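Esterase/lipase (PDB 4N5H) probably hydrolyses carboxylic esters, and may transfer their acyl groups to other acceptors, as an enzyme of the alpha/beta-hydrolase fold. Local coordinates at residues 170-173 / 174-178; 225-229 / 230-234; 289-292 / 293-297. The protein carries 1 engineered substitution. One frame throughout, in Å; residues are numbered along the deposited sequence.

Contact 1: 170-173 / 174-178; sequences VSRV and NFNFT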
loop_
_atom_site.group_PDB
_atom_site.type_symbol
_atom_site.label_atom_id
_atom_site.label_comp_id
_atom_site.label_asym_id
_atom_site.label_seq_id
_atom_site.Cartn_x
_atom_site.Cartn_y
_atom_site.Cartn_z
ATOM N N VAL A 170 35.758 -19.756 10.400
ATOM C CA VAL A 170 34.495 -19.854 11.219
ATOM C C VAL A 170 34.684 -20.911 12.270
ATOM O O VAL A 170 35.597 -21.650 12.198
ATOM C CB VAL A 170 33.251 -20.176 10.334
ATOM C CG1 VAL A 170 33.057 -19.116 9.298
ATOM C CG2 VAL A 170 33.350 -21.508 9.614
ATOM N N SER A 171 33.898 -20.814 13.310
ATOM C CA SER A 171 33.793 -21.868 14.329
ATOM C C SER A 171 32.534 -22.645 14.087
ATOM O O SER A 171 31.549 -22.114 13.619
ATOM C CB SER A 171 33.666 -21.182 15.692
ATOM O OG SER A 171 34.844 -20.491 15.966
ATOM N N ARG A 172 32.540 -23.890 14.487
ATOM C CA ARG A 172 31.313 -24.695 14.426
ATOM C C ARG A 172 30.265 -24.016 15.313
ATOM O O ARG A 172 30.567 -23.359 16.308
ATOM C CB ARG A 172 31.549 -26.110 14.887
ATOM C CG ARG A 172 31.892 -26.332 16.339
ATOM C CD ARG A 172 31.949 -27.857 16.734
ATOM N NE ARG A 172 30.575 -28.281 17.102
ATOM C CZ ARG A 172 29.766 -29.102 16.422
ATOM N NH1 ARG A 172 30.151 -29.707 15.264
ATOM N NH2 ARG A 172 28.541 -29.312 16.906
ATOM N N VAL A 173 29.008 -24.252 14.975
ATOM C CA VAL A 173 27.926 -23.816 15.823
ATOM C C VAL A 173 27.425 -25.013 16.655
ATOM O O VAL A 173 27.653 -26.174 16.310
ATOM C CB VAL A 173 26.778 -23.131 15.071
ATOM C CG1 VAL A 173 27.333 -21.852 14.440
ATOM C CG2 VAL A 173 26.121 -24.052 14.036
ATOM N N ASN A 174 26.745 -24.710 17.743
ATOM C CA ASN A 174 26.360 -25.733 18.734
ATOM C C ASN A 174 24.983 -26.358 18.412
ATOM O O ASN A 174 24.110 -26.525 19.323
ATOM C CB ASN A 174 26.369 -25.067 20.130
ATOM C CG ASN A 174 26.239 -26.047 21.294
ATOM O OD1 ASN A 174 25.732 -25.670 22.391
ATOM N ND2 ASN A 174 26.737 -27.250 21.125
ATOM N N PHE A 175 24.718 -26.659 17.159
ATOM C CA PHE A 175 23.587 -27.464 16.762
ATOM C C PHE A 175 23.964 -28.092 15.458
ATOM O O PHE A 175 24.980 -27.732 14.909
ATOM C CB PHE A 175 22.289 -26.659 16.731
ATOM C CG PHE A 175 22.266 -25.468 15.773
ATOM C CD1 PHE A 175 21.958 -25.629 14.403
ATOM C CD2 PHE A 175 22.581 -24.200 16.215
ATOM C CE1 PHE A 175 21.916 -24.547 13.537
ATOM C CE2 PHE A 175 22.493 -23.074 15.354
ATOM C CZ PHE A 175 22.144 -23.254 14.010
ATOM N N ASN A 176 23.180 -29.080 15.020
ATOM C CA ASN A 176 23.505 -29.832 13.801
ATOM C C ASN A 176 22.335 -29.601 12.840
ATOM O O ASN A 176 21.258 -29.207 13.274
ATOM C CB ASN A 176 23.529 -31.342 14.095
ATOM C CG ASN A 176 24.509 -31.759 15.235
ATOM O OD1 ASN A 176 25.712 -31.516 15.166
ATOM N ND2 ASN A 176 23.955 -32.431 16.292
ATOM N N PHE A 177 22.495 -29.979 11.601
ATOM C CA PHE A 177 21.425 -29.960 10.594
ATOM C C PHE A 177 20.806 -31.338 10.467
ATOM O O PHE A 177 21.551 -32.355 10.254
ATOM C CB PHE A 177 21.965 -29.510 9.247
ATOM C CG PHE A 177 22.754 -28.244 9.318
ATOM C CD1 PHE A 177 24.048 -28.183 8.874
ATOM C CD2 PHE A 177 22.167 -27.121 9.871
ATOM C CE1 PHE A 177 24.785 -26.987 8.981
ATOM C CE2 PHE A 177 22.879 -25.934 9.933
ATOM C CZ PHE A 177 24.192 -25.869 9.530
ATOM N N THR A 178 19.505 -31.418 10.661
ATOM C CA THR A 178 18.740 -32.631 10.500
ATOM C C THR A 178 18.599 -33.054 9.022
ATOM O O THR A 178 18.673 -34.243 8.672
ATOM C CB THR A 178 17.348 -32.441 11.152
ATOM O OG1 THR A 178 17.540 -32.016 12.485
ATOM C CG2 THR A 178 16.529 -33.722 11.138
#
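Val173 and Phe175 are joined across Asn174 by a weak backbone bond, Phe175 N to Val173 O at 3.1 Å with an N-H...O angle of 132°, and the backbone of Asn174 makes the kink come close to an inverse gamma turn. The same kink brings together the two buried side chains. A methyl of Val173, CG2, sits over the centre of one face of the Phe175 ring, 4.0 Å from its centroid and only 11° off the normal, a CH-pi contact. The phenyl gets there because its CG lies between the backbone N and the carbonyl carbon, which folds the ring back toward Val173 although the CB leaves in the opposite sense. A branched aliphatic suits this place because its methyl can lie on the flat ring without any polar group to satisfy.

On the exposed side the long Arg172 chain bends at its third torsion and brings NH2 to 4.0 Å from Asn176 OD1, at the guanidinium edge and in its plane. The two flat groups are turned 61° apart, and the approach is too long for a hydrogen bond. Polar residues such as Arg172, Asn174 and Asn176 suit this surface, where water can reach them. Elsewhere, Val173 O also accepts from Gln159, while Arg124 of helix 112-129 bonds to the carbonyls of Ser171 and Arg172. The chemistry suggests that the kink probably relies less on its own weak bond than on the apolar pairing within and on the outside donors that hold its carbonyls.

Contact 2: 225-229 / 230-234; sequences QVVKG and LDLPP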
loop_
_atom_site.group_PDB
_atom_site.type_symbol
_atom_site.label_atom_id
_atom_site.label_comp_id
_atom_site.label_asym_id
_atom_site.label_seq_id
_atom_site.Cartn_x
_atom_site.Cartn_y
_atom_site.Cartn_z
ATOM N N GLN A 225 34.376 -30.378 -3.879
ATOM C CA GLN A 225 35.669 -30.140 -3.189
ATOM C C GLN A 225 35.547 -30.132 -1.717
ATOM O O GLN A 225 36.521 -30.402 -1.043
ATOM C CB GLN A 225 36.284 -28.844 -3.640
ATOM C CG GLN A 225 36.757 -28.842 -5.036
ATOM C CD GLN A 225 36.933 -27.501 -5.618
ATOM O OE1 GLN A 225 36.150 -26.585 -5.462
ATOM N NE2 GLN A 225 38.010 -27.382 -6.411
ATOM N N VAL A 226 34.383 -29.799 -1.125
ATOM C CA VAL A 226 34.255 -29.815 0.325
ATOM C C VAL A 226 33.614 -31.068 0.920
ATOM O O VAL A 226 33.704 -31.292 2.103
ATOM C CB VAL A 226 33.504 -28.511 0.798
ATOM C CG1 VAL A 226 34.358 -27.277 0.525
ATOM C CG2 VAL A 226 32.192 -28.345 0.078
ATOM N N VAL A 227 33.039 -31.924 0.080
ATOM C CA VAL A 227 32.309 -33.099 0.521
ATOM C C VAL A 227 33.219 -34.234 1.032
ATOM O O VAL A 227 32.804 -35.037 1.883
ATOM C CB VAL A 227 31.384 -33.635 -0.624
ATOM C CG1 VAL A 227 32.195 -34.173 -1.801
ATOM C CG2 VAL A 227 30.474 -34.693 -0.119
ATOM N N LYS A 228 34.449 -34.224 0.559
ATOM C CA LYS A 228 35.371 -35.413 0.655
ATOM C C LYS A 228 35.642 -35.752 2.082
ATOM O O LYS A 228 36.073 -34.887 2.867
ATOM C CB LYS A 228 36.685 -35.109 -0.055
ATOM C CG LYS A 228 36.520 -34.761 -1.543
ATOM C CD LYS A 228 37.835 -34.385 -2.240
ATOM C CE LYS A 228 38.710 -33.366 -1.440
ATOM N NZ LYS A 228 38.866 -31.939 -1.954
ATOM N N GLY A 229 35.272 -36.957 2.496
ATOM C CA GLY A 229 35.757 -37.524 3.739
ATOM C C GLY A 229 34.885 -37.280 4.936
ATOM O O GLY A 229 35.298 -37.508 6.041
ATOM N N LEU A 230 33.672 -36.702 4.737
ATOM C CA LEU A 230 32.939 -36.218 5.864
ATOM C C LEU A 230 31.709 -37.008 6.071
ATOM O O LEU A 230 31.121 -37.516 5.083
ATOM C CB LEU A 230 32.528 -34.760 5.594
ATOM C CG LEU A 230 33.632 -33.757 5.442
ATOM C CD1 LEU A 230 32.994 -32.391 5.169
ATOM C CD2 LEU A 230 34.527 -33.687 6.676
ATOM N N ASP A 231 31.263 -37.108 7.307
ATOM C CA ASP A 231 29.990 -37.724 7.562
ATOM C C ASP A 231 28.981 -36.582 7.654
ATOM O O ASP A 231 29.040 -35.714 8.549
ATOM C CB ASP A 231 29.989 -38.515 8.841
ATOM C CG ASP A 231 30.744 -39.836 8.723
ATOM O OD1 ASP A 231 31.034 -40.321 7.606
ATOM O OD2 ASP A 231 31.013 -40.366 9.798
ATOM N N LEU A 232 28.081 -36.600 6.699
ATOM C CA LEU A 232 27.137 -35.469 6.450
ATOM C C LEU A 232 25.713 -35.826 6.890
ATOM O O LEU A 232 25.285 -36.967 6.884
ATOM C CB LEU A 232 27.194 -35.032 4.949
ATOM C CG LEU A 232 28.509 -34.425 4.510
ATOM C CD1 LEU A 232 28.543 -34.275 3.026
ATOM C CD2 LEU A 232 28.843 -33.023 5.146
ATOM N N PRO A 233 24.896 -34.771 7.122
ATOM C CA PRO A 233 23.500 -35.036 7.213
ATOM C C PRO A 233 22.929 -35.537 5.886
ATOM O O PRO A 233 23.532 -35.349 4.801
ATOM C CB PRO A 233 22.905 -33.623 7.558
ATOM C CG PRO A 233 23.928 -32.678 7.192
ATOM C CD PRO A 233 25.244 -33.350 7.106
ATOM N N PRO A 234 21.680 -35.978 5.943
ATOM C CA PRO A 234 20.969 -36.265 4.704
ATOM C C PRO A 234 20.586 -34.960 3.950
ATOM O O PRO A 234 20.468 -33.913 4.587
ATOM C CB PRO A 234 19.706 -36.961 5.135
ATOM C CG PRO A 234 19.772 -36.984 6.599
ATOM C CD PRO A 234 20.862 -36.161 7.117
HETATM O O HOH W 1 31.464 -37.275 2.407
#
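Val227 and Leu232 meet at about a right angle, the CG2 methyl of Val227 touching the CD1 methyl of Leu232 at 3.7 Å. CG2 of Val227 stands opposite the backbone N and beside the carbonyl carbon, the position from which it meets the leucine. Leu230 lies differently: its extended chain runs back over the turn that it closes, and CD1 comes to 3.3 Å from Val226 O, a packing contact of a methyl against a carbonyl oxygen. Leucine suits both places, since a branched end on a flexible stem reaches back across a bend.

The bend itself is a type II beta turn from Val227 to Leu230. Its closing bond, Leu230 N to Val227 O, is weak at 3.4 Å; a water bridges the same turn, donating to Val227 O and to Leu230 O, each at 2.7 Å. Gly229 takes the third place of the turn with phi 93°, a positive value that glycine, lacking a CB, adopts more easily than most residues. In the second place Lys228 folds back along the end of the helix and gives its NZ to Gln225 O at 2.9 Å. The ammonium approaches at a C=O...N angle of 126° and 18° from the carbonyl plane. A lysine fits there because its charge can meet a carbonyl near the helix C-terminus while its stem stays at the surface.

The turn leads from helix 223-226 to strand 235-240, whose approach is marked by a backbone bond of Pro234 with Val180. Helix 147-158 covers the apolar side: Cys157 touches Val226, Leu230 and Leu232, and Leu154 adds to the cover over Val226.

Contact 3: 289-292 / 293-297; sequences ESIE and TNLEM. With IPA (isopropyl alcohol), chain D.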
loop_
_atom_site.group_PDB
_atom_site.type_symbol
_atom_site.label_atom_id
_atom_site.label_comp_id
_atom_site.label_asym_id
_atom_site.label_seq_id
_atom_site.Cartn_x
_atom_site.Cartn_y
_atom_site.Cartn_z
ATOM N N GLU A 289 1.884 -27.065 -7.130
ATOM C CA GLU A 289 3.157 -27.807 -7.160
ATOM C C GLU A 289 4.175 -27.336 -6.146
ATOM O O GLU A 289 5.008 -28.082 -5.646
ATOM C CB GLU A 289 3.788 -27.751 -8.538
ATOM C CG GLU A 289 3.004 -28.362 -9.727
ATOM C CD GLU A 289 2.124 -27.360 -10.427
ATOM O OE1 GLU A 289 1.694 -26.326 -9.839
ATOM O OE2 GLU A 289 1.888 -27.632 -11.620
ATOM N N SER A 290 4.097 -26.062 -5.803
ATOM C CA SER A 290 4.945 -25.467 -4.808
ATOM C C SER A 290 4.538 -25.961 -3.420
ATOM O O SER A 290 5.384 -26.380 -2.615
ATOM C CB SER A 290 4.862 -23.957 -4.872
ATOM O OG SER A 290 5.303 -23.465 -6.142
ATOM N N ILE A 291 3.246 -25.917 -3.135
ATOM C CA ILE A 291 2.742 -26.484 -1.898
ATOM C C ILE A 291 3.137 -27.953 -1.784
ATOM O O ILE A 291 3.657 -28.396 -0.725
ATOM C CB ILE A 291 1.188 -26.324 -1.841
ATOM C CG1 ILE A 291 0.689 -24.927 -1.818
ATOM C CG2 ILE A 291 0.628 -27.157 -0.689
ATOM C CD1 ILE A 291 0.861 -24.224 -0.526
ATOM N N GLU A 292 2.996 -28.754 -2.870
ATOM C CA GLU A 292 3.337 -30.152 -2.788
ATOM C C GLU A 292 4.822 -30.322 -2.492
ATOM O O GLU A 292 5.179 -31.126 -1.625
ATOM C CB GLU A 292 2.968 -30.848 -4.109
ATOM C CG GLU A 292 3.373 -32.314 -4.105
ATOM C CD GLU A 292 3.063 -33.010 -5.424
ATOM O OE1 GLU A 292 1.975 -32.748 -5.999
ATOM O OE2 GLU A 292 3.871 -33.828 -5.854
ATOM N N THR A 293 5.657 -29.550 -3.185
ATOM C CA THR A 293 7.127 -29.614 -3.019
ATOM C C THR A 293 7.549 -29.225 -1.582
ATOM O O THR A 293 8.326 -29.905 -0.953
ATOM C CB THR A 293 7.774 -28.725 -4.068
ATOM O OG1 THR A 293 7.452 -29.235 -5.366
ATOM C CG2 THR A 293 9.243 -28.688 -3.892
ATOM N N ASN A 294 7.027 -28.094 -1.121
ATOM C CA ASN A 294 7.398 -27.557 0.133
ATOM C C ASN A 294 6.931 -28.413 1.303
ATOM O O ASN A 294 7.656 -28.603 2.299
ATOM C CB ASN A 294 6.997 -26.086 0.215
ATOM C CG ASN A 294 7.767 -25.218 -0.810
ATOM O OD1 ASN A 294 8.883 -25.531 -1.187
ATOM N ND2 ASN A 294 7.144 -24.106 -1.191
ATOM N N LEU A 295 5.681 -28.896 1.201
ATOM C CA LEU A 295 5.190 -29.870 2.232
ATOM C C LEU A 295 5.990 -31.147 2.155
ATOM O O LEU A 295 6.283 -31.738 3.246
ATOM C CB LEU A 295 3.750 -30.182 2.040
ATOM C CG LEU A 295 2.764 -29.063 2.352
ATOM C CD1 LEU A 295 1.320 -29.465 2.133
ATOM C CD2 LEU A 295 2.897 -28.559 3.813
ATOM N N GLU A 296 6.383 -31.621 0.963
ATOM C CA GLU A 296 7.163 -32.838 0.902
ATOM C C GLU A 296 8.508 -32.679 1.606
ATOM O O GLU A 296 8.995 -33.551 2.339
ATOM C CB GLU A 296 7.317 -33.306 -0.520
ATOM C CG GLU A 296 8.018 -34.640 -0.615
ATOM C CD GLU A 296 7.740 -35.346 -1.971
ATOM O OE1 GLU A 296 6.650 -35.135 -2.565
ATOM O OE2 GLU A 296 8.672 -36.077 -2.419
ATOM N N MET A 297 9.126 -31.533 1.416
ATOM C CA MET A 297 10.326 -31.138 2.182
ATOM C C MET A 297 10.107 -31.150 3.685
ATOM O O MET A 297 10.932 -31.738 4.439
ATOM C CB MET A 297 10.838 -29.814 1.682
ATOM C CG MET A 297 12.064 -29.312 2.431
ATOM S SD MET A 297 12.578 -27.640 1.975
ATOM C CE MET A 297 11.252 -26.631 2.749
HETATM C C1 IPA D . 0.983 -32.326 -9.285
HETATM C C2 IPA D . 0.205 -31.141 -8.704
HETATM C C3 IPA D . -1.192 -31.574 -8.267
HETATM O O2 IPA D . 0.940 -30.587 -7.595
#
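Thr293 grips Glu289 O twice, through OG1 at 2.7 Å and through its backbone N at 2.9 Å, the two donors coming from opposite faces of the carbonyl plane. The hydroxyl lies opposite the carbonyl carbon (chi1 -63°), beside the backbone N, which points it back one turn at Glu289 O; Trp268 NE1 also bonds to OG1. Threonine suits this buried place by spending its polar atom on the helix itself. With an alanine in its place, Glu289 O would probably keep one donor of its pair and Trp268 NE1 would lose its mate.

These i to i+4 bonds belong to helix 288-311, the last helix of this alpha/beta-hydrolase chain. On another flank Ile291 and Leu295 lie side by side, CG2 to CD1 at 3.7 Å, and both touch Tyr91 of helix 86-94.

The outer side is looser. Glu292 and Glu296 stand one turn apart with OE2 and OE1 4.5 Å from each other; Lys266 makes a salt bridge to each and is likely to offset their repulsion. Glu292 stretches outward, fully extended, and its OE1 accepts a hydrogen bond at 2.9 Å from O2 of an isopropyl alcohol, probably from the crystallisation liquor.

How the contacts relate
Contacts 1 and 2 are neighbours: their centres lie 14 Å apart, and the two stretches of the chain touch where Phe177 O meets Pro233 CB and Thr178 O meets Pro234 CD, both at 3.3 Å. They lead into the adjacent parallel strands 179-183 and 235-240, at the end of the sheet where those strands begin. In this fold the catalytic residues, here probably Ser146, Asp243 and His278, sit at the other end of the strands. Contact 3 is about 26 Å from each, centre to centre, yet strand 235-240 links it to contact 2, since Met236 and Ile238 pack on helix 288-311. Further along that helix, Phe301 and Leu304 touch Thr178 of contact 1.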